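Local coordinates for protein succinylglutamate desuccinylase (Chromobacterium violaceum, PDB 1YW4) that probably hydrolyses N-succinyl-L-glutamate to succinate and glutamate, the last step of the AST pathway of arginine degradation, using one zinc ion per subunit, at residues A[104-109]-A[145-150]; A[110-115]-A[194-199]. One frame throughout, in Å; residues are numbered along the deposited sequence.

Interaction 1 of 2, residues A[104-109]-A[145-150]. With ZN (zinc ion), chain C.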
loop_
_atom_site.group_PDB
_atom_site.type_symbol
_atom_site.label_atom_id
_atom_site.label_comp_id
_atom_site.label_asym_id
_atom_site.label_seq_id
_atom_site.Cartn_x
_atom_site.Cartn_y
_atom_site.Cartn_z
ATOM N N ASP A 104 -24.591 14.698 12.824
ATOM C CA ASP A 104 -23.668 15.085 11.756
ATOM C C ASP A 104 -24.258 14.647 10.410
ATOM O O ASP A 104 -24.350 13.449 10.125
ATOM C CB ASP A 104 -22.308 14.401 11.977
ATOM C CG ASP A 104 -21.234 14.872 10.999
ATOM O OD1 ASP A 104 -21.561 15.168 9.831
ATOM O OD2 ASP A 104 -20.051 14.921 11.398
HETATM N N MSE A 105 -24.651 15.611 9.585
HETATM C CA MSE A 105 -25.237 15.279 8.296
HETATM C C MSE A 105 -24.293 14.482 7.418
HETATM O O MSE A 105 -24.738 13.633 6.644
HETATM C CB MSE A 105 -25.690 16.540 7.559
HETATM C CG MSE A 105 -26.440 16.256 6.254
HETATM SE SE MSE A 105 -27.306 17.840 5.554
HETATM C CE MSE A 105 -28.760 17.926 6.820
ATOM N N ASN A 106 -22.990 14.721 7.523
ATOM C CA ASN A 106 -22.104 13.946 6.674
ATOM C C ASN A 106 -21.888 12.536 7.191
ATOM O O ASN A 106 -20.917 11.865 6.846
ATOM C CB ASN A 106 -20.770 14.642 6.432
ATOM C CG ASN A 106 -20.297 14.449 4.998
ATOM O OD1 ASN A 106 -21.117 14.204 4.111
ATOM N ND2 ASN A 106 -18.995 14.565 4.762
ATOM N N ARG A 107 -22.813 12.104 8.035
ATOM C CA ARG A 107 -22.808 10.748 8.556
ATOM C C ARG A 107 -24.201 10.196 8.239
ATOM O O ARG A 107 -24.531 9.071 8.616
ATOM C CB ARG A 107 -22.582 10.737 10.068
ATOM C CG ARG A 107 -21.170 11.065 10.511
ATOM C CD ARG A 107 -21.046 10.898 12.012
ATOM N NE ARG A 107 -21.450 9.552 12.426
ATOM C CZ ARG A 107 -21.741 9.207 13.676
ATOM N NH1 ARG A 107 -22.098 7.959 13.957
ATOM N NH2 ARG A 107 -21.682 10.115 14.645
ATOM N N LEU A 108 -25.017 10.991 7.547
ATOM C CA LEU A 108 -26.379 10.570 7.208
ATOM C C LEU A 108 -26.649 10.263 5.734
ATOM O O LEU A 108 -27.788 9.960 5.357
ATOM C CB LEU A 108 -27.382 11.612 7.696
ATOM C CG LEU A 108 -27.520 11.729 9.218
ATOM C CD1 LEU A 108 -28.430 12.897 9.548
ATOM C CD2 LEU A 108 -28.087 10.421 9.795
ATOM N N PHE A 109 -25.617 10.354 4.902
ATOM C CA PHE A 109 -25.768 10.046 3.489
ATOM C C PHE A 109 -25.550 8.548 3.249
ATOM O O PHE A 109 -25.325 7.785 4.193
ATOM C CB PHE A 109 -24.787 10.870 2.641
ATOM C CG PHE A 109 -25.108 12.342 2.603
ATOM C CD1 PHE A 109 -24.423 13.242 3.420
ATOM C CD2 PHE A 109 -26.111 12.824 1.752
ATOM C CE1 PHE A 109 -24.728 14.609 3.400
ATOM C CE2 PHE A 109 -26.431 14.188 1.722
ATOM C CZ PHE A 109 -25.738 15.084 2.548
ATOM N N HIS A 145 -18.581 16.352 -8.650
ATOM C CA HIS A 145 -19.101 16.764 -7.357
ATOM C C HIS A 145 -17.992 17.102 -6.366
ATOM O O HIS A 145 -17.159 16.259 -6.049
ATOM C CB HIS A 145 -19.972 15.655 -6.769
ATOM C CG HIS A 145 -20.471 15.952 -5.390
ATOM N ND1 HIS A 145 -20.610 17.237 -4.909
ATOM C CD2 HIS A 145 -20.898 15.133 -4.402
ATOM C CE1 HIS A 145 -21.106 17.194 -3.685
ATOM N NE2 HIS A 145 -21.289 15.930 -3.354
ATOM N N TYR A 146 -17.981 18.340 -5.890
ATOM C CA TYR A 146 -16.988 18.756 -4.917
ATOM C C TYR A 146 -17.765 19.198 -3.694
ATOM O O TYR A 146 -18.545 20.156 -3.732
ATOM C CB TYR A 146 -16.141 19.910 -5.452
ATOM C CG TYR A 146 -15.466 19.578 -6.763
ATOM C CD1 TYR A 146 -14.440 18.631 -6.826
ATOM C CD2 TYR A 146 -15.898 20.167 -7.949
ATOM C CE1 TYR A 146 -13.862 18.275 -8.047
ATOM C CE2 TYR A 146 -15.332 19.824 -9.173
ATOM C CZ TYR A 146 -14.319 18.879 -9.217
ATOM O OH TYR A 146 -13.772 18.529 -10.431
ATOM N N ASP A 147 -17.590 18.434 -2.623
ATOM C CA ASP A 147 -18.241 18.735 -1.367
ATOM C C ASP A 147 -17.161 19.509 -0.608
ATOM O O ASP A 147 -16.133 18.954 -0.220
ATOM C CB ASP A 147 -18.634 17.438 -0.658
ATOM C CG ASP A 147 -19.399 17.693 0.615
ATOM O OD1 ASP A 147 -20.092 18.739 0.672
ATOM O OD2 ASP A 147 -19.309 16.857 1.542
ATOM N N LEU A 148 -17.407 20.804 -0.435
ATOM C CA LEU A 148 -16.475 21.734 0.200
ATOM C C LEU A 148 -16.579 21.850 1.722
ATOM O O LEU A 148 -17.637 22.156 2.251
ATOM C CB LEU A 148 -16.665 23.115 -0.433
ATOM C CG LEU A 148 -16.867 23.100 -1.953
ATOM C CD1 LEU A 148 -16.952 24.531 -2.507
ATOM C CD2 LEU A 148 -15.699 22.359 -2.592
ATOM N N HIS A 149 -15.453 21.640 2.403
ATOM C CA HIS A 149 -15.393 21.687 3.856
ATOM C C HIS A 149 -14.189 22.479 4.371
ATOM O O HIS A 149 -13.260 22.785 3.620
ATOM C CB HIS A 149 -15.271 20.257 4.417
ATOM C CG HIS A 149 -16.471 19.393 4.172
ATOM N ND1 HIS A 149 -17.316 18.991 5.183
ATOM C CD2 HIS A 149 -16.950 18.829 3.038
ATOM C CE1 HIS A 149 -18.262 18.216 4.687
ATOM N NE2 HIS A 149 -18.064 18.102 3.385
ATOM N N THR A 150 -14.234 22.832 5.651
ATOM C CA THR A 150 -13.114 23.476 6.341
ATOM C C THR A 150 -13.133 22.771 7.697
ATOM O O THR A 150 -14.062 22.011 7.983
ATOM C CB THR A 150 -13.237 25.031 6.495
ATOM O OG1 THR A 150 -14.543 25.396 6.950
ATOM C CG2 THR A 150 -12.919 25.729 5.164
HETATM ZN ZN ZN C . -16.763 19.373 7.415
HETATM O O HOH W 1 -18.578 14.377 1.444
HETATM O O HOH W 2 -14.494 19.306 7.938
#
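In the zinc site of this AspA/AstE-family hydrolase, the amide of Asn-106 reaches from a loop with a short 3-10 turn toward His-149 and Asp-147 on strand 143-151. Its ND2 stops 3.7 Å from CE1 of His-149, approaching the imidazole obliquely, with amide and ring planes 28° apart. ND2 also lies 4.0 Å from Asp-147 OD2, and water 1 spans that gap: it donates to OD2 over 2.6 Å and takes only a weak bond from ND2. The other end of the amide is fixed by the backbone N of Phe-198, which bonds to OD1.

The imidazole is gripped at both its nitrogens. ND1 binds zinc at 2.3 Å, completing with His-56 and Glu-59 the protein ligands of the metal, while NE2 donates a nearly straight 2.5 Å bond to Asp-147 OD2. The carboxylate oxygen lies in the ring plane but is itself met from above the carboxylate plane. This His-carboxylate pair behind a metal ligand fixes the rotation of the ring and would be expected to make ND1 a stronger donor to zinc. A chi1 of -176° at Asp-147 carries the carboxylate off the strand to NE2 of His-149, and Ser-52 OG is hydrogen-bonded to its OD1. Water 2 fills a further zinc position at 2.3 Å and donates to Thr-150 O.

Interaction 2 of 2, residues A[110-115]-A[194-199]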
loop_
_atom_site.group_PDB
_atom_site.type_symbol
_atom_site.label_atom_id
_atom_site.label_comp_id
_atom_site.label_asym_id
_atom_site.label_seq_id
_atom_site.Cartn_x
_atom_site.Cartn_y
_atom_site.Cartn_z
ATOM N N ASN A 110 -25.612 8.141 1.983
ATOM C CA ASN A 110 -25.459 6.737 1.600
ATOM C C ASN A 110 -26.586 5.926 2.229
ATOM O O ASN A 110 -26.429 4.742 2.525
ATOM C CB ASN A 110 -24.092 6.190 2.040
ATOM C CG ASN A 110 -23.833 4.773 1.541
ATOM O OD1 ASN A 110 -24.121 4.445 0.392
ATOM N ND2 ASN A 110 -23.274 3.930 2.406
ATOM N N GLY A 111 -27.722 6.588 2.438
ATOM C CA GLY A 111 -28.886 5.931 3.009
ATOM C C GLY A 111 -28.935 5.856 4.524
ATOM O O GLY A 111 -29.936 5.421 5.085
ATOM N N ALA A 112 -27.865 6.282 5.187
ATOM C CA ALA A 112 -27.795 6.238 6.641
ATOM C C ALA A 112 -28.876 7.061 7.346
ATOM O O ALA A 112 -29.150 6.853 8.535
ATOM C CB ALA A 112 -26.413 6.688 7.108
ATOM N N HIS A 113 -29.490 7.992 6.619
ATOM C CA HIS A 113 -30.542 8.829 7.187
ATOM C C HIS A 113 -31.742 7.974 7.621
ATOM O O HIS A 113 -32.509 8.361 8.502
ATOM C CB HIS A 113 -30.999 9.880 6.170
ATOM C CG HIS A 113 -31.321 9.314 4.823
ATOM N ND1 HIS A 113 -30.415 9.304 3.784
ATOM C CD2 HIS A 113 -32.435 8.703 4.357
ATOM C CE1 HIS A 113 -30.956 8.709 2.736
ATOM N NE2 HIS A 113 -32.181 8.334 3.059
ATOM N N ALA A 114 -31.900 6.809 7.001
ATOM C CA ALA A 114 -33.010 5.926 7.338
ATOM C C ALA A 114 -32.985 5.514 8.810
ATOM O O ALA A 114 -34.036 5.380 9.435
ATOM C CB ALA A 114 -32.986 4.695 6.443
ATOM N N ARG A 115 -31.789 5.329 9.363
ATOM C CA ARG A 115 -31.638 4.934 10.764
ATOM C C ARG A 115 -32.168 5.962 11.763
ATOM O O ARG A 115 -32.470 5.622 12.908
ATOM C CB ARG A 115 -30.166 4.646 11.086
ATOM C CG ARG A 115 -29.638 3.314 10.569
ATOM C CD ARG A 115 -29.492 3.298 9.059
ATOM N NE ARG A 115 -29.098 1.978 8.566
ATOM C CZ ARG A 115 -28.841 1.702 7.291
ATOM N NH1 ARG A 115 -28.493 0.472 6.937
ATOM N NH2 ARG A 115 -28.926 2.654 6.371
ATOM N N PRO A 194 -16.702 1.787 2.180
ATOM C CA PRO A 194 -17.833 2.699 1.991
ATOM C C PRO A 194 -18.017 3.611 3.198
ATOM O O PRO A 194 -17.731 3.215 4.333
ATOM C CB PRO A 194 -19.015 1.751 1.803
ATOM C CG PRO A 194 -18.614 0.553 2.621
ATOM C CD PRO A 194 -17.160 0.390 2.237
ATOM N N ALA A 195 -18.486 4.833 2.947
ATOM C CA ALA A 195 -18.724 5.802 4.013
ATOM C C ALA A 195 -20.081 6.456 3.820
ATOM O O ALA A 195 -20.633 6.442 2.726
ATOM C CB ALA A 195 -17.628 6.869 4.027
ATOM N N ASN A 196 -20.614 7.036 4.885
ATOM C CA ASN A 196 -21.920 7.673 4.820
ATOM C C ASN A 196 -21.793 9.152 4.535
ATOM O O ASN A 196 -22.520 9.973 5.093
ATOM C CB ASN A 196 -22.666 7.428 6.128
ATOM C CG ASN A 196 -22.857 5.959 6.391
ATOM O OD1 ASN A 196 -23.239 5.224 5.488
ATOM N ND2 ASN A 196 -22.594 5.519 7.618
ATOM N N THR A 197 -20.860 9.473 3.641
ATOM C CA THR A 197 -20.595 10.851 3.243
ATOM C C THR A 197 -21.288 11.201 1.934
ATOM O O THR A 197 -21.649 10.328 1.147
ATOM C CB THR A 197 -19.101 11.088 3.057
ATOM O OG1 THR A 197 -18.604 10.173 2.078
ATOM C CG2 THR A 197 -18.362 10.878 4.364
ATOM N N PHE A 198 -21.470 12.490 1.700
ATOM C CA PHE A 198 -22.135 12.927 0.494
ATOM C C PHE A 198 -21.308 12.557 -0.740
ATOM O O PHE A 198 -21.859 12.106 -1.744
ATOM C CB PHE A 198 -22.376 14.440 0.559
ATOM C CG PHE A 198 -23.423 14.937 -0.403
ATOM C CD1 PHE A 198 -24.322 14.050 -1.001
ATOM C CD2 PHE A 198 -23.516 16.295 -0.712
ATOM C CE1 PHE A 198 -25.299 14.507 -1.893
ATOM C CE2 PHE A 198 -24.489 16.759 -1.600
ATOM C CZ PHE A 198 -25.382 15.859 -2.195
ATOM N N SER A 199 -19.988 12.726 -0.664
ATOM C CA SER A 199 -19.139 12.404 -1.810
ATOM C C SER A 199 -19.142 10.904 -2.136
ATOM O O SER A 199 -18.956 10.511 -3.290
ATOM C CB SER A 199 -17.699 12.898 -1.593
ATOM O OG SER A 199 -17.052 12.196 -0.556
HETATM O O HOH W 3 -25.565 3.489 4.810
#
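Asn-110 sets its side chain against the turn that leads into helix 198-205, joining two loops of the catalytic domain at a place where the side chain of Ala-195 is about 13 Å from the zinc. Its CB sits 3.5 Å from the carbonyl oxygen of Ala-195, and CG stays beside that same oxygen at 3.8 Å. With CG anti to the backbone N (chi1 -174°), the amide remains next to Ala-195 O, ND2 lying 3.7 Å from it, and turns ND2 to Asn-196, where it gives OD1 a fairly straight but weak hydrogen bond of 3.3 Å. The two amides are nearly coplanar, their planes 26° apart.

Asn-196 OD1 accepts twice: from ND2, and from water 3, which also donates to Asn-110 O, so the backbone is linked through the water. The CB of Ala-112, at the start of a 3-10 turn, packs against CG of the same amide at 3.7 Å. Just beyond, Thr-197 is the N-cap of the helix, its OG1 accepting from Tyr-200 N. As part of the 3-10 turn, Ala-114 N bonds to Gly-111 O at 3.1 Å, an oxygen that also lies over the centre of the His-113 ring, 4.0 Å above its plane.

Both interactions draw on the long loop between helices 91-96 and 120-137, whose successive pieces, 104-109 and 110-115, both touch 194-199, while 104-109 also meets strand 143-151. Interaction 1 is buried and looks onto the metal-bearing strand; its chemistry is coordination and charge, with the amide contributing through water. Interaction 2 lies at the surface, about 10 Å away between centres, and relies on neutral amides, a methyl group and a single water. Segment 194-199 connects them: Asn-106 OD1 lies 3.0 Å from Phe-198 N and Phe-109 N 3.1 Å from Asn-196 O, both probable hydrogen bonds, while the stacked rings of Phe-109 and Phe-198 add an apolar join.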